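Local structure of cell surface protein (Faecalibacterium prausnitzii A2-165, 4GT6) at residues His34-Ala40 with Leu66-Pro72. The protein is of unknown function but, as an extracellular protein with BspA-type leucine-rich repeats, probably binds other proteins at the bacterial cell surface. Residues are numbered along the deposited sequence; the frame is centred on the assembly and turned at random. Where two conformers were deposited one is given.
Sequences HRITIPA and LTSVQIP
Strands 35-37 and 68-71 pair side by side in parallel, Arg35 facing Ser68, Ile36 facing Val69 and Thr37 facing Gln70, near the start of this chain, the N-terminal, repeat-bearing part of a longer protein. Strand 35-37 forms one edge of a three-stranded parallel sheet, with 68-71 in the middle and 91-94 at the other edge, consistent with the stacked strands of a leucine-rich repeat solenoid. Ile36 is gripped at both backbone ends: its N donates to Ser68 O at 2.9 Å, almost straight (177°), while its O accepts from Gln70 N. Ile38 N then bonds to Gln70 O, and His34 O takes Thr67 N at 2.8 Å and, weakly, Ser68 N at 3.4 Å.

The two faces differ in chemistry. On the buried face branched aliphatic side chains pack together: Ile36, its CG1 anti to the carbonyl carbon (chi1 -71°), crosses Leu66 at about a right angle, and Ile36 CG1 presses tightly on Leu66 CD1 at 3.5 Å. Phe59 and Tyr14 add aromatic cover to Ile36 and Ile38. On the other face, Arg35 bends at chi3 (69°) and lays its guanidinium over Ser68, whose OG sits 3.0 Å above the centre of the plane, without a direct hydrogen bond; separately, a water bridges Ser68 OG and Ile36 O. Thr37 and Gln70 lie alongside each other, polar types suited to this more exposed face. Beyond the strands, Pro72, which has no N-H to offer a neighbour, packs its ring across Ile38, with CD 3.8 Å from Ile38 CB, and reaches Ala40, CB to CB at 3.7 Å. A glycine here would probably open a gap beside Ile38 and Ala40 and let the backbone leaving the strand flex. Backbone amides thus hold the strands in register, forked at His34 O, between an apolar aliphatic and aromatic interior and a polar, water-bridged surface.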
# COMPACT_ATOMS: atom_id res chain seq x y z
N HIS A 34 7.38 20.18 23.78
CA HIS A 34 7.87 19.70 22.48
C HIS A 34 8.68 18.41 22.67
O HIS A 34 8.94 17.71 21.69
CB HIS A 34 8.68 20.78 21.73
CG HIS A 34 9.92 21.20 22.43
ND1 HIS A 34 9.91 22.20 23.40
CD2 HIS A 34 11.19 20.76 22.28
CE1 HIS A 34 11.17 22.31 23.82
NE2 HIS A 34 11.97 21.47 23.16
N ARG A 35 9.08 18.11 23.92
CA ARG A 35 9.74 16.85 24.31
C ARG A 35 8.85 16.21 25.37
O ARG A 35 8.75 16.73 26.49
CB ARG A 35 11.16 17.05 24.86
CG ARG A 35 12.10 17.81 23.95
CD ARG A 35 13.56 17.68 24.42
NE ARG A 35 14.06 16.31 24.24
CZ ARG A 35 14.44 15.78 23.08
NH1 ARG A 35 14.40 16.50 21.97
NH2 ARG A 35 14.85 14.52 23.02
N ILE A 36 8.15 15.15 24.99
CA ILE A 36 7.16 14.52 25.86
C ILE A 36 7.77 13.34 26.60
O ILE A 36 8.51 12.55 26.02
CB ILE A 36 5.93 14.08 25.00
CG1 ILE A 36 5.11 15.32 24.54
CG2 ILE A 36 5.01 13.04 25.72
CD1 ILE A 36 4.27 15.99 25.63
N THR A 37 7.45 13.25 27.89
CA THR A 37 7.82 12.14 28.75
C THR A 37 6.53 11.58 29.34
O THR A 37 5.94 12.21 30.23
CB THR A 37 8.82 12.56 29.84
OG1 THR A 37 9.97 13.10 29.21
CG2 THR A 37 9.22 11.38 30.74
N ILE A 38 6.11 10.41 28.85
CA ILE A 38 4.89 9.78 29.37
C ILE A 38 5.20 9.27 30.78
O ILE A 38 6.24 8.65 30.95
CB ILE A 38 4.41 8.63 28.42
CG1 ILE A 38 4.11 9.14 26.96
CG2 ILE A 38 3.24 7.85 29.05
CD1 ILE A 38 2.94 10.11 26.82
N PRO A 39 4.36 9.57 31.78
CA PRO A 39 4.68 9.12 33.15
C PRO A 39 4.62 7.59 33.29
O PRO A 39 3.82 6.96 32.61
CB PRO A 39 3.60 9.80 34.01
CG PRO A 39 2.45 9.99 33.07
CD PRO A 39 3.09 10.33 31.74
N ALA A 40 5.53 7.02 34.08
CA ALA A 40 5.58 5.58 34.36
C ALA A 40 4.51 5.21 35.39
O ALA A 40 4.06 4.05 35.46
CB ALA A 40 6.95 5.18 34.87
N LEU A 66 6.19 19.38 18.32
CA LEU A 66 6.50 18.11 18.99
C LEU A 66 7.61 17.42 18.24
O LEU A 66 7.45 17.10 17.06
CB LEU A 66 5.27 17.19 19.08
CG LEU A 66 5.52 15.83 19.75
CD1 LEU A 66 5.93 15.97 21.23
CD2 LEU A 66 4.29 14.90 19.61
N THR A 67 8.75 17.20 18.93
CA THR A 67 9.93 16.62 18.28
C THR A 67 10.25 15.20 18.79
O THR A 67 10.83 14.41 18.05
CB THR A 67 11.15 17.59 18.44
OG1 THR A 67 12.12 17.29 17.45
CG2 THR A 67 11.78 17.58 19.84
N SER A 68 9.93 14.90 20.05
CA SER A 68 10.27 13.59 20.60
C SER A 68 9.31 13.16 21.69
O SER A 68 8.68 14.00 22.34
CB SER A 68 11.69 13.63 21.18
OG SER A 68 11.75 14.45 22.33
N VAL A 69 9.17 11.84 21.83
CA VAL A 69 8.32 11.22 22.83
C VAL A 69 9.10 10.09 23.49
O VAL A 69 9.70 9.26 22.81
CB VAL A 69 7.01 10.68 22.17
CG1 VAL A 69 6.22 9.81 23.15
CG2 VAL A 69 6.14 11.83 21.64
N GLN A 70 9.09 10.07 24.81
CA GLN A 70 9.70 9.01 25.57
C GLN A 70 8.57 8.28 26.28
O GLN A 70 7.72 8.93 26.90
CB GLN A 70 10.71 9.58 26.57
CG GLN A 70 11.31 8.53 27.44
CD GLN A 70 12.16 9.18 28.48
OE1 GLN A 70 11.73 9.41 29.62
NE2 GLN A 70 13.37 9.49 28.10
N ILE A 71 8.58 6.94 26.16
CA ILE A 71 7.57 6.05 26.73
C ILE A 71 8.21 5.18 27.83
O ILE A 71 9.28 4.63 27.57
CB ILE A 71 6.99 5.17 25.58
CG1 ILE A 71 6.41 6.02 24.42
CG2 ILE A 71 5.98 4.12 26.09
CD1 ILE A 71 5.65 5.21 23.27
N PRO A 72 7.59 4.99 29.00
CA PRO A 72 8.19 4.08 29.99
C PRO A 72 7.98 2.61 29.60
O PRO A 72 7.06 2.28 28.82
CB PRO A 72 7.45 4.44 31.27
CG PRO A 72 6.10 4.89 30.82
CD PRO A 72 6.31 5.56 29.50
O HOH W 1 11.00 13.14 24.70